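Local coordinates for angiopoietin-related protein 3 (Homo sapiens, PDB 6EUA) that suppresses plasma triglyceride clearance by inhibiting lipoprotein lipase, and mediates endothelial cell adhesion through the fibrinogen-like domain described here, at residues Leu98-Glu103 / Leu199-Gln204; Leu127-Ile132 / Asn138-Asn143; Gln35-Tyr40 / Phe80-Glu85. One frame throughout, in Å; residues are numbered along the deposited sequence. Where two conformers were deposited one is given.

Contact 1 of 3, residues Leu98-Glu103 / Leu199-Gln204; sequences LRIELE and LSWKSQ
Behind the strand whose Ile-100 and Leu-102 meet Trp-201, Glu-101 OE2 is gripped twice by one guanidinium: Arg-99 NE and Arg-99 NH2 each stand 2.8 Å from Glu-101 OE2. The grip is side-on and close to the guanidinium plane, reaching the oxygen on its anti side through bent bonds with N-H...O angles near 140°. This salt bridge occupies one side of strand 98-103, while the alternate residues carry the apolar contact on the other. Leu-102 CD1 sits over one face of the indole in a CH-pi contact, 3.8 Å from the centroid of the five-membered ring of Trp-201 and 16° off its normal. With chi1 at 179° the indole is directed away from the backbone N of Trp-201 and spans the 8.9 Å between the CA atoms of Leu-102 and Trp-201. Ile-100 CD1 approaches the six-membered ring obliquely, 4.1 Å from Trp-201 CH2. The indole N-H is satisfied by Pro-137 O. Within the fibrinogen C-terminal domain, strand 96-104 lies between strands 109-118 and 213-220 of the large antiparallel sheet, and Trp-201 reaches it from the small hairpin 199-202/208-211, with Tyr-114 and Ile-140 also against its ring.

Contact 2 of 3, residues Leu127-Ile132 / Asn138-Asn143; sequences LHLVAI and NAIPEN
Two hydrogen bonds, one donated by the Asn-143 main chain and one accepted by the Glu-142 carboxylate, join the 138-143 loop to strand 127-132. Asn-143 N gives a nearly straight bond of 2.9 Å to Leu-129 O. Glu-142 OE1 accepts from Ala-131 N at 2.8 Å, the donor standing well above the carboxylate plane, and both carboxylate oxygens touch Ala-131 CB. The glutamate gets there with CG beside its backbone N (chi1 -60°) and the chain extended beyond. With an alanine in place of Glu-142, the N-H of Ala-131 would probably lose this acceptor, leaving Asn-143 to Leu-129 as the direct bond between loop and strand. A water accepts from Leu-129 N at 2.8 Å and lies 3.0 Å from Pro-141 O. Inside the loop, Asn-138 OD1 takes Ile-140 N at 3.0 Å, an Asx turn. Apolar packing comes from Leu-129, whose CD1 lies 3.6 Å from Ile-140 CG2. On the outer side the His-128 ring lies obliquely against the Asn-143 backbone, with NE2 3.4 Å from Asn-143 CA. Strand 127-134 pairs with 109-118 through His-128, Val-130 and Ile-132; the loop takes up the alternate backbone groups at Leu-129 and Ala-131, while Ile-140 packs on Tyr-114 and Ile-100.

Contact 3 of 3, residues Gln35-Tyr40 / Phe80-Glu85; sequences QVFHVY and FWLGLE
Leu-82 meets the Phe-37 ring obliquely, its CD2 4.5 Å from Phe-37 CE1. Two further rings belong to the 80-85 segment itself: the edge of Phe-80 has Leu-82 CA in its plane, and the edge of Trp-81 has Leu-84 CG in its plane. Trp-81 also stacks edge-to-face with Tyr-69. The main meeting across the segments is between aliphatic branches. The first torsion of Leu-82 (chi1 -179°) sets CG opposite the backbone N and places both methyls against strand 37-40. Val-39 CG1 lies 4.1 Å from Leu-82 CD1 and the same distance from Leu-82 CD2, facing the fork between the two branches, and the side chains pass each other at a slant. Leu-82 CD1 also rests 4.0 Å from His-38 O, so one methyl touches main chain as well as side chain. In this fibrinogen C-terminal domain, strand 37-44 runs between strands 25-29 and 47-55 of the large antiparallel sheet, and strand 80-81 also pairs with 47-55; Leu-82, just past strand 80-81, reaches across to strand 37-44. Gly-83 then takes the N-cap position of helix 84-91 at backbone angles (phi 118°) where a CB would press on the carbonyl O of Leu-82. Ile-87 of that helix also packs on Leu-82. Strand 37-40 also meets other subunits: His-38 N hydrogen-bonds to Glu-21 OE2 of a second subunit, and Tyr-40 OH to Arg-75 NH1 of a third.

Overall arrangement
From the N terminus, contact 3 closes first, joining strand 37-44 to the turn between strand 80-81 and helix 84-91. That helix leads into strand 96-104, where contact 1 opens; its loop closes only at 199-204. Contact 2 is nested inside it as a short loop, 127-132 to 138-143. Contacts 1 and 2, with centres about 12 Å apart, touch directly: Trp-201 packs on Ala-139, and Gln-204 N probably bonds to Asn-138 O. Contact 3 lies in series with both, on the opposite side of the chain's centre, its centre about 22 Å from that of contact 1. All three reach the large antiparallel sheet; contacts 1 and 2 add the small hairpin and the 138-143 loop.

Contact 1 of 3, residues Leu98-Glu103 / Leu199-Gln204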
# COMPACT_ATOMS: atom_id res chain seq x y z
N LEU A 98 2.98 23.33 7.51
CA LEU A 98 2.24 22.71 6.42
C LEU A 98 3.05 22.78 5.14
O LEU A 98 3.51 23.86 4.76
CB LEU A 98 0.88 23.37 6.21
CG LEU A 98 0.13 23.00 4.91
CD1 LEU A 98 -0.54 21.64 5.02
CD2 LEU A 98 -0.89 24.07 4.50
N ARG A 99 3.22 21.63 4.47
CA ARG A 99 3.89 21.58 3.18
C ARG A 99 2.88 21.16 2.13
O ARG A 99 2.14 20.20 2.32
CB ARG A 99 5.08 20.62 3.20
CG ARG A 99 5.71 20.37 1.82
CD ARG A 99 7.03 19.64 1.97
NE ARG A 99 7.53 19.20 0.67
CZ ARG A 99 8.64 19.66 0.12
NH1 ARG A 99 9.35 20.58 0.76
NH2 ARG A 99 9.02 19.23 -1.08
N ILE A 100 2.83 21.92 1.04
CA ILE A 100 1.97 21.61 -0.09
C ILE A 100 2.87 21.23 -1.25
O ILE A 100 3.78 21.99 -1.61
CB ILE A 100 1.04 22.78 -0.45
CG1 ILE A 100 -0.03 22.94 0.64
CG2 ILE A 100 0.41 22.58 -1.83
CD1 ILE A 100 -0.91 24.16 0.48
N GLU A 101 2.65 20.05 -1.82
CA GLU A 101 3.42 19.55 -2.94
C GLU A 101 2.47 19.42 -4.12
O GLU A 101 1.45 18.73 -4.02
CB GLU A 101 4.08 18.21 -2.62
CG GLU A 101 5.29 18.32 -1.73
CD GLU A 101 6.12 17.05 -1.71
OE1 GLU A 101 5.63 16.01 -2.22
OE2 GLU A 101 7.25 17.09 -1.17
N LEU A 102 2.79 20.10 -5.20
CA LEU A 102 2.01 20.02 -6.42
C LEU A 102 2.89 19.44 -7.51
O LEU A 102 4.09 19.71 -7.57
CB LEU A 102 1.48 21.41 -6.82
CG LEU A 102 0.86 22.28 -5.73
CD1 LEU A 102 0.74 23.72 -6.25
CD2 LEU A 102 -0.50 21.75 -5.32
N GLU A 103 2.29 18.64 -8.37
CA GLU A 103 2.96 18.14 -9.56
C GLU A 103 2.06 18.49 -10.73
O GLU A 103 0.85 18.23 -10.69
CB GLU A 103 3.22 16.64 -9.46
CG GLU A 103 3.29 15.91 -10.78
CD GLU A 103 3.59 14.42 -10.61
OE1 GLU A 103 4.78 14.07 -10.43
OE2 GLU A 103 2.64 13.62 -10.65
N LEU A 199 -6.38 20.13 -11.41
CA LEU A 199 -6.72 21.19 -10.47
C LEU A 199 -5.97 22.47 -10.82
O LEU A 199 -5.09 22.48 -11.68
CB LEU A 199 -6.42 20.75 -9.04
CG LEU A 199 -7.20 19.48 -8.65
CD1 LEU A 199 -6.45 18.72 -7.59
CD2 LEU A 199 -8.64 19.84 -8.18
N SER A 200 -6.32 23.54 -10.12
CA SER A 200 -5.77 24.86 -10.43
C SER A 200 -5.13 25.49 -9.21
O SER A 200 -5.65 25.38 -8.09
CB SER A 200 -6.85 25.79 -10.98
OG SER A 200 -7.57 25.18 -12.04
N TRP A 201 -4.01 26.18 -9.42
CA TRP A 201 -3.29 26.89 -8.36
C TRP A 201 -2.84 28.24 -8.93
O TRP A 201 -1.80 28.34 -9.59
CB TRP A 201 -2.11 26.06 -7.86
CG TRP A 201 -1.31 26.72 -6.79
CD1 TRP A 201 -0.21 27.51 -6.95
CD2 TRP A 201 -1.53 26.62 -5.37
NE1 TRP A 201 0.27 27.91 -5.73
CE2 TRP A 201 -0.51 27.37 -4.74
CE3 TRP A 201 -2.49 25.97 -4.58
CZ2 TRP A 201 -0.44 27.51 -3.36
CZ3 TRP A 201 -2.40 26.09 -3.20
CH2 TRP A 201 -1.39 26.86 -2.61
N LYS A 202 -3.64 29.27 -8.66
CA LYS A 202 -3.42 30.60 -9.21
C LYS A 202 -2.77 31.47 -8.14
O LYS A 202 -3.42 31.83 -7.15
CB LYS A 202 -4.72 31.22 -9.71
CG LYS A 202 -4.54 32.45 -10.58
CD LYS A 202 -4.73 33.73 -9.78
CE LYS A 202 -6.11 33.78 -9.13
NZ LYS A 202 -7.18 33.42 -10.10
N SER A 203 -1.51 31.81 -8.34
CA SER A 203 -0.80 32.59 -7.35
C SER A 203 -1.23 34.05 -7.40
O SER A 203 -2.01 34.48 -8.25
CB SER A 203 0.70 32.47 -7.56
OG SER A 203 1.02 32.71 -8.92
N GLN A 204 -0.69 34.82 -6.45
CA GLN A 204 -1.09 36.21 -6.28
C GLN A 204 -0.78 37.05 -7.51
O GLN A 204 -1.55 37.94 -7.88
CB GLN A 204 -0.38 36.77 -5.04
CG GLN A 204 0.96 36.08 -4.76
CD GLN A 204 1.51 36.37 -3.37
OE1 GLN A 204 0.77 36.70 -2.45
NE2 GLN A 204 2.82 36.23 -3.22

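Contact 2 of 3, residues Leu127-Ile132 / Asn138-Asn143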
# COMPACT_ATOMS: atom_id res chain seq x y z
N LEU A 127 -8.28 28.15 9.82
CA LEU A 127 -6.88 27.98 9.49
C LEU A 127 -6.21 29.34 9.33
O LEU A 127 -6.76 30.23 8.67
CB LEU A 127 -6.72 27.18 8.20
CG LEU A 127 -5.30 26.82 7.79
CD1 LEU A 127 -4.83 25.69 8.69
CD2 LEU A 127 -5.29 26.38 6.33
N HIS A 128 -5.03 29.50 9.92
CA HIS A 128 -4.26 30.75 9.84
C HIS A 128 -2.85 30.40 9.37
O HIS A 128 -2.09 29.75 10.10
CB HIS A 128 -4.24 31.46 11.20
CG HIS A 128 -3.53 32.77 11.19
ND1 HIS A 128 -2.24 32.92 11.66
CD2 HIS A 128 -3.92 34.00 10.77
CE1 HIS A 128 -1.87 34.18 11.53
NE2 HIS A 128 -2.87 34.86 10.99
N LEU A 129 -2.50 30.83 8.15
CA LEU A 129 -1.24 30.47 7.51
C LEU A 129 -0.32 31.67 7.34
O LEU A 129 -0.77 32.79 7.09
CB LEU A 129 -1.45 29.86 6.12
CG LEU A 129 -2.40 28.70 5.85
CD1 LEU A 129 -2.63 28.57 4.34
CD2 LEU A 129 -1.81 27.45 6.39
N VAL A 130 0.99 31.40 7.41
CA VAL A 130 2.03 32.34 7.01
C VAL A 130 3.05 31.59 6.17
O VAL A 130 3.56 30.55 6.61
CB VAL A 130 2.72 32.99 8.23
CG1 VAL A 130 3.88 33.87 7.78
CG2 VAL A 130 1.72 33.79 9.06
N ALA A 131 3.35 32.09 4.98
CA ALA A 131 4.26 31.38 4.08
C ALA A 131 5.71 31.51 4.56
O ALA A 131 6.14 32.56 5.03
CB ALA A 131 4.13 31.91 2.65
N ILE A 132 6.47 30.41 4.43
CA ILE A 132 7.86 30.39 4.87
C ILE A 132 8.80 30.27 3.68
O ILE A 132 9.57 31.19 3.39
CB ILE A 132 8.14 29.23 5.84
CG1 ILE A 132 7.11 29.20 6.97
CG2 ILE A 132 9.57 29.30 6.35
CD1 ILE A 132 7.22 27.94 7.79
N ASN A 138 2.71 31.69 -3.50
CA ASN A 138 1.55 31.36 -2.69
C ASN A 138 0.26 31.77 -3.39
O ASN A 138 0.20 32.82 -4.04
CB ASN A 138 1.65 32.06 -1.34
CG ASN A 138 0.47 31.75 -0.43
OD1 ASN A 138 -0.01 30.62 -0.39
ND2 ASN A 138 0.00 32.75 0.29
N ALA A 139 -0.77 30.93 -3.26
CA ALA A 139 -2.10 31.22 -3.77
C ALA A 139 -3.16 31.37 -2.68
O ALA A 139 -4.30 31.73 -3.00
CB ALA A 139 -2.56 30.11 -4.73
N ILE A 140 -2.82 31.11 -1.42
CA ILE A 140 -3.77 31.15 -0.32
C ILE A 140 -3.53 32.44 0.46
O ILE A 140 -2.37 32.80 0.70
CB ILE A 140 -3.63 29.90 0.57
CG1 ILE A 140 -3.71 28.63 -0.28
CG2 ILE A 140 -4.68 29.87 1.68
CD1 ILE A 140 -3.13 27.39 0.38
N PRO A 141 -4.57 33.18 0.83
CA PRO A 141 -4.37 34.42 1.61
C PRO A 141 -3.64 34.15 2.92
O PRO A 141 -4.00 33.23 3.66
CB PRO A 141 -5.79 34.92 1.85
CG PRO A 141 -6.61 34.31 0.74
CD PRO A 141 -5.99 32.97 0.49
N GLU A 142 -2.62 34.95 3.20
CA GLU A 142 -1.84 34.81 4.42
C GLU A 142 -2.34 35.76 5.51
O GLU A 142 -2.92 36.81 5.23
CB GLU A 142 -0.36 35.09 4.16
CG GLU A 142 0.31 34.18 3.16
CD GLU A 142 1.79 34.50 2.99
OE1 GLU A 142 2.49 34.60 4.03
OE2 GLU A 142 2.24 34.67 1.83
N ASN A 143 -2.08 35.38 6.76
CA ASN A 143 -2.38 36.21 7.94
C ASN A 143 -3.87 36.52 8.06
O ASN A 143 -4.26 37.57 8.58
CB ASN A 143 -1.55 37.49 7.92
CG ASN A 143 -0.12 37.24 8.31
OD1 ASN A 143 0.15 36.74 9.40
ND2 ASN A 143 0.80 37.56 7.41
O HOH W 1 -4.11 32.59 6.62

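Contact 3 of 3, residues Gln35-Tyr40 / Phe80-Glu85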
# COMPACT_ATOMS: atom_id res chain seq x y z
N GLN A 35 -8.84 8.52 20.02
CA GLN A 35 -8.81 7.13 19.59
C GLN A 35 -7.60 6.86 18.69
O GLN A 35 -7.05 7.77 18.06
CB GLN A 35 -10.11 6.82 18.87
CG GLN A 35 -10.53 8.01 18.00
CD GLN A 35 -11.42 7.66 16.84
OE1 GLN A 35 -12.62 7.45 17.00
NE2 GLN A 35 -10.85 7.64 15.64
N VAL A 36 -7.20 5.59 18.62
CA VAL A 36 -6.19 5.15 17.66
C VAL A 36 -6.74 5.32 16.26
O VAL A 36 -7.91 5.02 15.99
CB VAL A 36 -5.81 3.67 17.90
CG1 VAL A 36 -4.88 3.19 16.79
CG2 VAL A 36 -5.20 3.46 19.28
N PHE A 37 -5.92 5.83 15.35
CA PHE A 37 -6.27 5.84 13.94
C PHE A 37 -4.99 5.75 13.11
O PHE A 37 -3.88 5.95 13.61
CB PHE A 37 -7.12 7.07 13.57
CG PHE A 37 -6.44 8.40 13.77
CD1 PHE A 37 -5.68 8.96 12.77
CD2 PHE A 37 -6.63 9.12 14.94
CE1 PHE A 37 -5.06 10.21 12.95
CE2 PHE A 37 -6.03 10.38 15.13
CZ PHE A 37 -5.25 10.92 14.13
N HIS A 38 -5.16 5.44 11.83
CA HIS A 38 -4.03 5.19 10.94
C HIS A 38 -3.76 6.39 10.06
O HIS A 38 -4.69 7.05 9.59
CB HIS A 38 -4.28 3.95 10.07
CG HIS A 38 -4.34 2.69 10.86
ND1 HIS A 38 -3.28 1.80 10.93
CD2 HIS A 38 -5.30 2.19 11.66
CE1 HIS A 38 -3.61 0.80 11.72
NE2 HIS A 38 -4.83 1.01 12.18
N VAL A 39 -2.47 6.65 9.82
CA VAL A 39 -2.03 7.74 8.97
C VAL A 39 -1.01 7.18 7.99
O VAL A 39 -0.44 6.10 8.19
CB VAL A 39 -1.41 8.90 9.77
CG1 VAL A 39 -2.47 9.61 10.60
CG2 VAL A 39 -0.22 8.42 10.64
N TYR A 40 -0.78 7.94 6.92
CA TYR A 40 0.37 7.72 6.05
C TYR A 40 1.48 8.66 6.50
O TYR A 40 1.29 9.88 6.50
CB TYR A 40 0.03 7.93 4.57
CG TYR A 40 1.15 7.48 3.68
CD1 TYR A 40 2.19 8.34 3.34
CD2 TYR A 40 1.19 6.19 3.19
CE1 TYR A 40 3.24 7.91 2.54
CE2 TYR A 40 2.22 5.75 2.38
CZ TYR A 40 3.24 6.62 2.06
OH TYR A 40 4.28 6.18 1.27
N PHE A 80 -7.03 10.38 -0.62
CA PHE A 80 -7.74 10.42 0.65
C PHE A 80 -7.68 11.83 1.23
O PHE A 80 -6.86 12.66 0.85
CB PHE A 80 -7.15 9.43 1.67
CG PHE A 80 -5.88 9.90 2.29
CD1 PHE A 80 -4.66 9.62 1.70
CD2 PHE A 80 -5.90 10.66 3.46
CE1 PHE A 80 -3.48 10.08 2.26
CE2 PHE A 80 -4.73 11.12 4.03
CZ PHE A 80 -3.51 10.83 3.43
N TRP A 81 -8.54 12.04 2.23
CA TRP A 81 -8.55 13.21 3.09
C TRP A 81 -8.60 12.71 4.53
O TRP A 81 -9.50 11.94 4.88
CB TRP A 81 -9.75 14.10 2.79
CG TRP A 81 -9.94 15.17 3.82
CD1 TRP A 81 -10.82 15.16 4.86
CD2 TRP A 81 -9.24 16.41 3.89
NE1 TRP A 81 -10.71 16.33 5.57
CE2 TRP A 81 -9.75 17.12 4.99
CE3 TRP A 81 -8.23 16.99 3.11
CZ2 TRP A 81 -9.30 18.38 5.34
CZ3 TRP A 81 -7.77 18.25 3.47
CH2 TRP A 81 -8.31 18.93 4.58
N LEU A 82 -7.63 13.11 5.35
CA LEU A 82 -7.48 12.44 6.64
C LEU A 82 -8.70 12.66 7.55
O LEU A 82 -9.12 11.75 8.27
CB LEU A 82 -6.21 12.91 7.33
CG LEU A 82 -5.98 12.24 8.69
CD1 LEU A 82 -5.84 10.71 8.54
CD2 LEU A 82 -4.74 12.82 9.36
N GLY A 83 -9.29 13.86 7.50
CA GLY A 83 -10.41 14.17 8.42
C GLY A 83 -10.01 15.32 9.31
O GLY A 83 -8.96 15.31 9.95
N LEU A 84 -10.86 16.36 9.33
CA LEU A 84 -10.55 17.56 10.11
C LEU A 84 -10.42 17.24 11.60
O LEU A 84 -9.51 17.74 12.28
CB LEU A 84 -11.61 18.63 9.89
CG LEU A 84 -11.52 19.31 8.51
CD1 LEU A 84 -12.76 20.16 8.17
CD2 LEU A 84 -10.25 20.14 8.42
N GLU A 85 -11.30 16.38 12.12
CA GLU A 85 -11.20 16.01 13.52
C GLU A 85 -9.87 15.30 13.80
O GLU A 85 -9.23 15.56 14.82
CB GLU A 85 -12.39 15.15 13.93
CG GLU A 85 -13.21 15.76 15.07
CD GLU A 85 -12.39 16.71 15.96
OE1 GLU A 85 -11.43 16.24 16.62
OE2 GLU A 85 -12.72 17.92 15.99